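Local atomic coordinates of uncharacterized protein C4B3.07 (Schizosaccharomyces pombe, PDB entry 3QTM), a protein that is required for correct translation termination and directly inhibits Ofd1, probably thereby slowing degradation of the Sre1 N-terminal transcription factor domain when oxygen is absent. Residues W23-Y26 / E27-R30; A104-R107 / A108-G111; L121-A124 / L125-Y129; P225-A229 / Y230-I234. All coordinates share one frame; numbering follows the deposited sequence.

Contact 1 (W23-Y26 / E27-R30); sequences WGLY and EMSR
Two donors from the following turn of helix 15-34 grip the carbonyl oxygen of Tyr26. The hydroxyl Ser29 OG donates to Tyr26 O at 2.6 Å, and Arg30 N reaches the same Tyr26 O at 3.2 Å in the usual i to i+4 fashion. Ser29 OG can turn back like this because it stands between its own backbone N and carbonyl carbon (chi1 87°). Serine suits this buried place, next to Leu44 and Val45 of helix 38-58, since its own helix satisfies the hydroxyl.

The main side-chain pair is Tyr26 with Arg30. The arginine chain bends at chi2 and chi3 and lays its CG over one face of the phenol ring, 4.1 Å from the centroid and 26° off the normal, a CH-pi contact. Its guanidinium is then almost parallel to the ring, the planes 6° apart, with Tyr26 OH lying 3.5 Å above the guanidinium plane toward its rim. Asp183 and Glu82 hold the charged end in salt bridges.

On another flank, Glu27 stretches back along the helix toward Trp23, where its OE2 lies 3.8 Å from Trp23 CB. The indole is held by Asp68 O at NE1 and by a cation-pi contact with Arg120. Leu25 CD2 meets CE of Met28, modelled as selenomethionine, at 4.0 Å.

Chemically, the long arginine serves both an aromatic face, through CG, and two acids: the carboxylates would offset its charge and that of nearby Arg186, which is likely to hold the guanidinium at a fixed angle.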
loop_
_atom_site.group_PDB
_atom_site.type_symbol
_atom_site.label_atom_id
_atom_site.label_comp_id
_atom_site.label_asym_id
_atom_site.label_seq_id
_atom_site.Cartn_x
_atom_site.Cartn_y
_atom_site.Cartn_z
ATOM N N TRP A 23 -21.835 4.202 -2.585
ATOM C CA TRP A 23 -20.708 3.356 -2.207
ATOM C C TRP A 23 -20.817 1.971 -2.826
ATOM O O TRP A 23 -19.808 1.370 -3.207
ATOM C CB TRP A 23 -20.575 3.255 -0.682
ATOM C CG TRP A 23 -19.709 4.337 -0.130
ATOM C CD1 TRP A 23 -20.118 5.491 0.472
ATOM C CD2 TRP A 23 -18.271 4.398 -0.189
ATOM N NE1 TRP A 23 -19.023 6.259 0.813
ATOM C CE2 TRP A 23 -17.880 5.609 0.421
ATOM C CE3 TRP A 23 -17.281 3.536 -0.681
ATOM C CZ2 TRP A 23 -16.542 5.983 0.552
ATOM C CZ3 TRP A 23 -15.948 3.908 -0.549
ATOM C CH2 TRP A 23 -15.593 5.125 0.062
ATOM N N GLY A 24 -22.047 1.472 -2.922
ATOM C CA GLY A 24 -22.301 0.157 -3.478
ATOM C C GLY A 24 -21.835 0.042 -4.924
ATOM O O GLY A 24 -21.232 -0.954 -5.300
ATOM N N LEU A 25 -22.118 1.070 -5.719
ATOM C CA LEU A 25 -21.657 1.152 -7.107
ATOM C C LEU A 25 -20.138 1.142 -7.197
ATOM O O LEU A 25 -19.562 0.412 -8.018
ATOM C CB LEU A 25 -22.194 2.412 -7.781
ATOM C CG LEU A 25 -23.693 2.412 -8.102
ATOM C CD1 LEU A 25 -24.153 3.793 -8.576
ATOM C CD2 LEU A 25 -24.028 1.323 -9.152
ATOM N N TYR A 26 -19.491 1.951 -6.359
ATOM C CA TYR A 26 -18.035 1.984 -6.322
ATOM C C TYR A 26 -17.461 0.613 -5.944
ATOM O O TYR A 26 -16.501 0.150 -6.552
ATOM C CB TYR A 26 -17.511 3.052 -5.351
ATOM C CG TYR A 26 -15.997 3.034 -5.281
ATOM C CD1 TYR A 26 -15.223 3.542 -6.320
ATOM C CD2 TYR A 26 -15.345 2.456 -4.209
ATOM C CE1 TYR A 26 -13.827 3.501 -6.269
ATOM C CE2 TYR A 26 -13.973 2.405 -4.151
ATOM C CZ TYR A 26 -13.213 2.933 -5.176
ATOM O OH TYR A 26 -11.835 2.874 -5.090
ATOM N N GLU A 27 -18.053 -0.022 -4.932
ATOM C CA GLU A 27 -17.567 -1.299 -4.418
ATOM C C GLU A 27 -17.646 -2.373 -5.493
ATOM O O GLU A 27 -16.717 -3.151 -5.684
ATOM C CB GLU A 27 -18.357 -1.709 -3.173
ATOM C CG GLU A 27 -17.986 -0.875 -1.929
ATOM C CD GLU A 27 -19.103 -0.807 -0.890
ATOM O OE1 GLU A 27 -20.140 -1.467 -1.091
ATOM O OE2 GLU A 27 -18.942 -0.097 0.128
HETATM N N MSE A 28 -18.762 -2.391 -6.198
HETATM C CA MSE A 28 -18.940 -3.286 -7.325
HETATM C C MSE A 28 -17.892 -3.062 -8.405
HETATM O O MSE A 28 -17.412 -4.015 -9.014
HETATM C CB MSE A 28 -20.321 -3.074 -7.930
HETATM C CG MSE A 28 -21.364 -4.017 -7.426
HETATM SE SE MSE A 28 -22.859 -4.016 -8.689
HETATM C CE MSE A 28 -23.829 -2.518 -7.915
ATOM N N SER A 29 -17.561 -1.800 -8.672
ATOM C CA SER A 29 -16.517 -1.509 -9.657
ATOM C C SER A 29 -15.202 -2.171 -9.232
ATOM O O SER A 29 -14.443 -2.640 -10.071
ATOM C CB SER A 29 -16.339 -0.003 -9.864
ATOM O OG SER A 29 -15.434 0.532 -8.916
ATOM N N ARG A 30 -14.947 -2.232 -7.928
ATOM C CA ARG A 30 -13.720 -2.859 -7.437
ATOM C C ARG A 30 -13.771 -4.392 -7.549
ATOM O O ARG A 30 -12.745 -5.026 -7.783
ATOM C CB ARG A 30 -13.391 -2.424 -5.995
ATOM C CG ARG A 30 -13.370 -0.898 -5.769
ATOM C CD ARG A 30 -12.521 -0.168 -6.816
ATOM N NE ARG A 30 -11.083 -0.341 -6.586
ATOM C CZ ARG A 30 -10.133 0.166 -7.373
ATOM N NH1 ARG A 30 -10.459 0.878 -8.461
ATOM N NH2 ARG A 30 -8.855 -0.034 -7.074
#

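Contact 2 (A104-R107 / A108-G111); sequences AIER and AQLG
Leu110 CD1 rests over the centre of the Arg107 guanidinium, 3.6 Å above its plane, with Arg107 CZ 3.7 Å from that methyl. The arginine reaches this place by folding: CG leaves anti to the backbone N (chi1 170°), and bends at chi2 (47°) and chi3 (56°) turn the guanidinium toward Leu110. Its NH1 is hydrogen-bonded to His70.

Gln109 takes the contrasting shape. Extended beyond CG, it runs side by side with Ile105, whose CG2 lies 3.5 Å from Gln109 NE2, so a branched apolar side chain supports the amide. The two ends of that amide have different partners. NE2 probably bonds with Tyr129 OH of helix 119-142, while a water donates to Gln109 OE1 at 3.0 Å and also to Glu106 OE2 at 3.0 Å. A leucine in place of Gln109 would probably strand this water on the Glu106 side and deprive Tyr129 OH of its likely amide mate.

The small residues Ala104 and Ala108, one turn apart and joined by an i to i+4 backbone bond, let helix 67-82 come close, and Ala108 also touches Leu125 of helix 119-142. With Arg107 reaching the first of these helices and Gln109 the second, the packing is consistent with a helix of a tetratricopeptide-repeat-like array.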
loop_
_atom_site.group_PDB
_atom_site.type_symbol
_atom_site.label_atom_id
_atom_site.label_comp_id
_atom_site.label_asym_id
_atom_site.label_seq_id
_atom_site.Cartn_x
_atom_site.Cartn_y
_atom_site.Cartn_z
ATOM N N ALA A 104 -9.980 14.135 -7.903
ATOM C CA ALA A 104 -10.142 13.283 -6.719
ATOM C C ALA A 104 -9.705 14.004 -5.444
ATOM O O ALA A 104 -10.383 13.924 -4.410
ATOM C CB ALA A 104 -9.356 11.976 -6.876
ATOM N N ILE A 105 -8.547 14.666 -5.518
ATOM C CA ILE A 105 -8.035 15.479 -4.420
ATOM C C ILE A 105 -8.996 16.624 -4.067
ATOM O O ILE A 105 -9.358 16.809 -2.915
ATOM C CB ILE A 105 -6.645 16.093 -4.771
ATOM C CG1 ILE A 105 -5.569 14.992 -4.862
ATOM C CG2 ILE A 105 -6.286 17.202 -3.761
ATOM C CD1 ILE A 105 -4.178 15.485 -5.338
ATOM N N GLU A 106 -9.394 17.404 -5.063
ATOM C CA GLU A 106 -10.252 18.557 -4.802
ATOM C C GLU A 106 -11.623 18.124 -4.251
ATOM O O GLU A 106 -12.156 18.738 -3.305
ATOM C CB GLU A 106 -10.429 19.385 -6.071
ATOM C CG GLU A 106 -9.125 19.885 -6.677
ATOM C CD GLU A 106 -8.618 21.137 -5.986
ATOM O OE1 GLU A 106 -9.377 21.723 -5.187
ATOM O OE2 GLU A 106 -7.462 21.529 -6.233
ATOM N N ARG A 107 -12.180 17.062 -4.836
ATOM C CA ARG A 107 -13.464 16.530 -4.372
ATOM C C ARG A 107 -13.360 16.105 -2.908
ATOM O O ARG A 107 -14.223 16.417 -2.101
ATOM C CB ARG A 107 -13.926 15.362 -5.245
ATOM C CG ARG A 107 -15.138 14.588 -4.688
ATOM C CD ARG A 107 -16.265 15.507 -4.210
ATOM N NE ARG A 107 -16.716 16.409 -5.266
ATOM C CZ ARG A 107 -17.648 17.350 -5.119
ATOM N NH1 ARG A 107 -18.269 17.518 -3.959
ATOM N NH2 ARG A 107 -17.973 18.118 -6.144
ATOM N N ALA A 108 -12.289 15.400 -2.567
ATOM C CA ALA A 108 -12.105 14.941 -1.200
ATOM C C ALA A 108 -11.860 16.122 -0.237
ATOM O O ALA A 108 -12.362 16.129 0.890
ATOM C CB ALA A 108 -10.973 13.899 -1.121
ATOM N N GLN A 109 -11.106 17.125 -0.681
ATOM C CA GLN A 109 -10.876 18.292 0.165
ATOM C C GLN A 109 -12.181 19.050 0.449
ATOM O O GLN A 109 -12.366 19.600 1.536
ATOM C CB GLN A 109 -9.796 19.209 -0.430
ATOM C CG GLN A 109 -8.397 18.615 -0.336
ATOM C CD GLN A 109 -7.352 19.412 -1.117
ATOM O OE1 GLN A 109 -7.681 20.268 -1.942
ATOM N NE2 GLN A 109 -6.083 19.116 -0.868
ATOM N N LEU A 110 -13.092 19.061 -0.518
ATOM C CA LEU A 110 -14.408 19.646 -0.299
ATOM C C LEU A 110 -15.142 18.980 0.862
ATOM O O LEU A 110 -15.971 19.613 1.520
ATOM C CB LEU A 110 -15.255 19.564 -1.564
ATOM C CG LEU A 110 -14.897 20.572 -2.651
ATOM C CD1 LEU A 110 -15.632 20.241 -3.953
ATOM C CD2 LEU A 110 -15.227 21.978 -2.162
ATOM N N GLY A 111 -14.825 17.710 1.119
ATOM C CA GLY A 111 -15.445 16.977 2.203
ATOM C C GLY A 111 -14.958 17.343 3.593
ATOM O O GLY A 111 -15.595 16.976 4.577
HETATM O O HOH W 1 -5.734 21.499 -3.799
#

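Contact 3 (L121-A124 / L125-Y129); sequences LFLA and LARAY
Leu123 and Arg127, one turn apart, meet through both backbone and side chain. Arg127 N donates to Leu123 O at 2.9 Å and nearly straight (169°), and the two side chains cross at an angle, Arg127 CD 3.7 Å from Leu123 CG.

The other backbone acceptors of the first turn are satisfied in the same i to i+4 way: Leu121 O takes Leu125 N at 2.9 Å, Phe122 O takes Ala126 N at 3.0 Å, and Ala124 O takes Ala128 N at 3.1 Å. Leu125 O is in turn used by Tyr129 N, and with these amides paired within the helix, a mostly apolar surface of leucines and alanines can be buried at little polar cost.

Arginine is the exception among them. A bend at chi3 of Arg127 (38°) carries its otherwise extended chain past Leu123 to a polar partner, the carbonyl Ser184 O, bound by NH1. An alanine in place of Arg127 would keep the helix bond but would probably leave Ser184 O without this donor and open a gap beside Leu123.

Leu125 CD1 touches both Leu121 CG, 4.2 Å away, and Phe122 CD1 at 4.3 Å. Three helices surround this one: Ala124 and Leu121 pack on helix 67-82, Ala128 on helix 97-110 and Ala126 on helix 151-170, while Leu125 meets both of the last two, touching Tyr165, which also meets Phe122 edge-to-face.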
loop_
_atom_site.group_PDB
_atom_site.type_symbol
_atom_site.label_atom_id
_atom_site.label_comp_id
_atom_site.label_asym_id
_atom_site.label_seq_id
_atom_site.Cartn_x
_atom_site.Cartn_y
_atom_site.Cartn_z
ATOM N N LEU A 121 -13.100 9.453 4.196
ATOM C CA LEU A 121 -12.582 10.648 3.550
ATOM C C LEU A 121 -11.067 10.701 3.685
ATOM O O LEU A 121 -10.364 11.027 2.721
ATOM C CB LEU A 121 -13.210 11.922 4.134
ATOM C CG LEU A 121 -12.893 13.172 3.298
ATOM C CD1 LEU A 121 -13.649 13.112 1.943
ATOM C CD2 LEU A 121 -13.182 14.477 4.049
ATOM N N PHE A 122 -10.573 10.362 4.875
ATOM C CA PHE A 122 -9.137 10.389 5.134
ATOM C C PHE A 122 -8.430 9.404 4.218
ATOM O O PHE A 122 -7.347 9.693 3.707
ATOM C CB PHE A 122 -8.827 10.094 6.605
ATOM C CG PHE A 122 -9.016 11.288 7.521
ATOM C CD1 PHE A 122 -9.704 12.414 7.085
ATOM C CD2 PHE A 122 -8.538 11.263 8.824
ATOM C CE1 PHE A 122 -9.884 13.505 7.917
ATOM C CE2 PHE A 122 -8.719 12.346 9.676
ATOM C CZ PHE A 122 -9.392 13.473 9.220
ATOM N N LEU A 123 -9.062 8.256 3.990
ATOM C CA LEU A 123 -8.480 7.237 3.128
ATOM C C LEU A 123 -8.458 7.722 1.678
ATOM O O LEU A 123 -7.449 7.567 0.994
ATOM C CB LEU A 123 -9.212 5.892 3.261
ATOM C CG LEU A 123 -8.781 4.713 2.365
ATOM C CD1 LEU A 123 -7.345 4.267 2.639
ATOM C CD2 LEU A 123 -9.730 3.520 2.513
ATOM N N ALA A 124 -9.561 8.317 1.225
ATOM C CA ALA A 124 -9.649 8.867 -0.133
ATOM C C ALA A 124 -8.606 9.954 -0.371
ATOM O O ALA A 124 -8.001 10.034 -1.445
ATOM C CB ALA A 124 -11.048 9.436 -0.393
ATOM N N LEU A 125 -8.418 10.806 0.634
ATOM C CA LEU A 125 -7.426 11.868 0.561
ATOM C C LEU A 125 -6.024 11.277 0.436
ATOM O O LEU A 125 -5.266 11.653 -0.455
ATOM C CB LEU A 125 -7.482 12.751 1.811
ATOM C CG LEU A 125 -8.582 13.801 1.861
ATOM C CD1 LEU A 125 -8.829 14.236 3.315
ATOM C CD2 LEU A 125 -8.216 14.993 0.964
ATOM N N ALA A 126 -5.681 10.352 1.330
ATOM C CA ALA A 126 -4.356 9.742 1.299
ATOM C C ALA A 126 -4.084 9.058 -0.043
ATOM O O ALA A 126 -3.016 9.258 -0.642
ATOM C CB ALA A 126 -4.204 8.758 2.434
ATOM N N ARG A 127 -5.052 8.260 -0.506
ATOM C CA ARG A 127 -4.932 7.559 -1.787
ATOM C C ARG A 127 -4.663 8.522 -2.943
ATOM O O ARG A 127 -3.790 8.280 -3.769
ATOM C CB ARG A 127 -6.182 6.712 -2.054
ATOM C CG ARG A 127 -6.295 5.523 -1.097
ATOM C CD ARG A 127 -7.637 4.787 -1.194
ATOM N NE ARG A 127 -8.136 4.682 -2.569
ATOM C CZ ARG A 127 -7.658 3.831 -3.466
ATOM N NH1 ARG A 127 -6.665 3.031 -3.129
ATOM N NH2 ARG A 127 -8.167 3.776 -4.687
ATOM N N ALA A 128 -5.389 9.634 -2.985
ATOM C CA ALA A 128 -5.232 10.578 -4.083
ATOM C C ALA A 128 -3.918 11.350 -4.008
ATOM O O ALA A 128 -3.297 11.593 -5.037
ATOM C CB ALA A 128 -6.419 11.533 -4.165
ATOM N N TYR A 129 -3.496 11.737 -2.798
ATOM C CA TYR A 129 -2.228 12.447 -2.638
ATOM C C TYR A 129 -1.068 11.542 -3.057
ATOM O O TYR A 129 -0.100 11.999 -3.665
ATOM C CB TYR A 129 -2.002 12.926 -1.191
ATOM C CG TYR A 129 -2.870 14.087 -0.749
ATOM C CD1 TYR A 129 -3.009 15.228 -1.535
ATOM C CD2 TYR A 129 -3.520 14.055 0.477
ATOM C CE1 TYR A 129 -3.803 16.294 -1.127
ATOM C CE2 TYR A 129 -4.315 15.112 0.899
ATOM C CZ TYR A 129 -4.456 16.222 0.096
ATOM O OH TYR A 129 -5.241 17.259 0.530
#

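Contact 4 (P225-A229 / Y230-I234); sequences PNTPA and YYKLI
Pro228 O receives the first amides of helix 229-254, with Pro228 itself at the N-cap position. Lys232 N donates to Pro228 O at 3.2 Å, almost straight (171°) and in the carbonyl plane, and Tyr231 N adds a weak bond to the same oxygen. Leu233 N continues the pattern, donating to Ala229 O at 2.9 Å. Proline can be tolerated here because helix bonding does not need the N-H of the N-cap residue; its carbonyl does the work.

The side chains then tie the incoming loop to the first turn. Lys232, extended beyond CG, runs back along the loop until its NZ donates to Pro225 O at 2.9 Å; a long flexible chain with a terminal donor is what such a span needs. Thr227 lies against this chain, its CB 4.0 Å from Lys232 CE. Thr227 OG1 sits beside the backbone N (chi1 -54°), which puts CG2 anti to that N and 3.8 Å from Tyr231 CB.

The Tyr231 ring is approached from two directions: Pro228 CG lies in plane at its edge, 3.8 Å from Tyr231 CD2, and Tyr230 CD2 stands 3.5 Å above one face, over the centre.

A second shell positions these groups. Asp224 O pairs with Thr227 OG1, and Asp224 OD1 with Asn226 N, which is likely to hold the turn before the helix, while Glu34 OE2 is hydrogen-bonded to Tyr231 OH.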
loop_
_atom_site.group_PDB
_atom_site.type_symbol
_atom_site.label_atom_id
_atom_site.label_comp_id
_atom_site.label_asym_id
_atom_site.label_seq_id
_atom_site.Cartn_x
_atom_site.Cartn_y
_atom_site.Cartn_z
ATOM N N PRO A 225 -10.569 -11.942 11.850
ATOM C CA PRO A 225 -10.053 -13.296 11.610
ATOM C C PRO A 225 -10.815 -13.995 10.493
ATOM O O PRO A 225 -10.275 -14.907 9.865
ATOM C CB PRO A 225 -10.288 -14.004 12.948
ATOM C CG PRO A 225 -10.336 -12.898 13.951
ATOM C CD PRO A 225 -11.021 -11.766 13.241
ATOM N N ASN A 226 -12.049 -13.560 10.246
ATOM C CA ASN A 226 -12.865 -14.110 9.167
ATOM C C ASN A 226 -12.473 -13.620 7.776
ATOM O O ASN A 226 -13.023 -14.085 6.775
ATOM C CB ASN A 226 -14.346 -13.813 9.411
ATOM C CG ASN A 226 -14.957 -14.730 10.451
ATOM O OD1 ASN A 226 -15.908 -14.357 11.142
ATOM N ND2 ASN A 226 -14.414 -15.938 10.568
ATOM N N THR A 227 -11.544 -12.673 7.711
ATOM C CA THR A 227 -11.022 -12.225 6.426
ATOM C C THR A 227 -10.472 -13.435 5.671
ATOM O O THR A 227 -9.721 -14.227 6.229
ATOM C CB THR A 227 -9.906 -11.157 6.604
ATOM O OG1 THR A 227 -10.388 -10.084 7.421
ATOM C CG2 THR A 227 -9.456 -10.602 5.250
ATOM N N PRO A 228 -10.863 -13.597 4.404
ATOM C CA PRO A 228 -10.387 -14.745 3.631
ATOM C C PRO A 228 -8.868 -14.767 3.562
ATOM O O PRO A 228 -8.228 -13.707 3.559
ATOM C CB PRO A 228 -10.952 -14.482 2.236
ATOM C CG PRO A 228 -12.157 -13.640 2.472
ATOM C CD PRO A 228 -11.819 -12.771 3.645
ATOM N N ALA A 229 -8.302 -15.967 3.501
ATOM C CA ALA A 229 -6.861 -16.136 3.460
ATOM C C ALA A 229 -6.258 -15.330 2.315
ATOM O O ALA A 229 -5.212 -14.692 2.466
ATOM C CB ALA A 229 -6.509 -17.620 3.328
ATOM N N TYR A 230 -6.936 -15.358 1.175
ATOM C CA TYR A 230 -6.499 -14.635 -0.014
ATOM C C TYR A 230 -6.136 -13.170 0.272
ATOM O O TYR A 230 -5.147 -12.654 -0.250
ATOM C CB TYR A 230 -7.578 -14.704 -1.097
ATOM C CG TYR A 230 -7.264 -13.861 -2.310
ATOM C CD1 TYR A 230 -6.409 -14.328 -3.308
ATOM C CD2 TYR A 230 -7.812 -12.592 -2.460
ATOM C CE1 TYR A 230 -6.107 -13.547 -4.431
ATOM C CE2 TYR A 230 -7.514 -11.806 -3.565
ATOM C CZ TYR A 230 -6.667 -12.286 -4.549
ATOM O OH TYR A 230 -6.379 -11.502 -5.649
ATOM N N TYR A 231 -6.938 -12.499 1.093
ATOM C CA TYR A 231 -6.675 -11.089 1.407
ATOM C C TYR A 231 -5.635 -10.903 2.505
ATOM O O TYR A 231 -4.814 -9.987 2.431
ATOM C CB TYR A 231 -7.973 -10.334 1.731
ATOM C CG TYR A 231 -8.934 -10.336 0.558
ATOM C CD1 TYR A 231 -8.698 -9.539 -0.557
ATOM C CD2 TYR A 231 -10.057 -11.162 0.553
ATOM C CE1 TYR A 231 -9.559 -9.548 -1.646
ATOM C CE2 TYR A 231 -10.933 -11.185 -0.530
ATOM C CZ TYR A 231 -10.679 -10.371 -1.626
ATOM O OH TYR A 231 -11.534 -10.381 -2.701
ATOM N N LYS A 232 -5.668 -11.764 3.522
ATOM C CA LYS A 232 -4.647 -11.730 4.561
ATOM C C LYS A 232 -3.256 -11.839 3.934
ATOM O O LYS A 232 -2.316 -11.195 4.375
ATOM C CB LYS A 232 -4.852 -12.864 5.554
ATOM C CG LYS A 232 -6.120 -12.788 6.357
ATOM C CD LYS A 232 -6.188 -13.952 7.324
ATOM C CE LYS A 232 -7.479 -13.963 8.123
ATOM N NZ LYS A 232 -7.480 -15.090 9.096
ATOM N N LEU A 233 -3.140 -12.651 2.890
ATOM C CA LEU A 233 -1.871 -12.848 2.201
ATOM C C LEU A 233 -1.314 -11.569 1.600
ATOM O O LEU A 233 -0.134 -11.248 1.771
ATOM C CB LEU A 233 -2.026 -13.885 1.088
ATOM C CG LEU A 233 -1.657 -15.316 1.442
ATOM C CD1 LEU A 233 -1.964 -16.253 0.270
ATOM C CD2 LEU A 233 -0.177 -15.356 1.816
ATOM N N ILE A 234 -2.154 -10.849 0.865
ATOM C CA ILE A 234 -1.714 -9.622 0.217
ATOM C C ILE A 234 -1.193 -8.618 1.250
ATOM O O ILE A 234 -0.126 -8.025 1.072
ATOM C CB ILE A 234 -2.844 -8.970 -0.619
ATOM C CG1 ILE A 234 -3.380 -9.971 -1.660
ATOM C CG2 ILE A 234 -2.336 -7.671 -1.265
ATOM C CD1 ILE A 234 -4.455 -9.412 -2.582
#

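Overall arrangement
The contacts follow one another along the chain, each a local turn in an all-helical protein of the tetratricopeptide repeat class. Contacts 1, 2 and 3 lie on helices 15-34, 97-110 and 119-142 in the N-terminal part of the protein, whereas contact 4 opens helix 229-254 in the C-terminal part. Contacts 2 and 3 are the nearest pair, their centres about 9 Å apart on successive helices that touch. Contact 1 lies about 17 Å from contact 3, centre to centre, and reaches it through Tyr26 and Arg127. Contact 4 is about 31 Å from contact 2, between centres. Contact 3 is buried, contacts 1 and 2 partly so, and contact 4 is at the surface, so helix 119-142 lies inside the helical array while helix 229-254 starts at its outside.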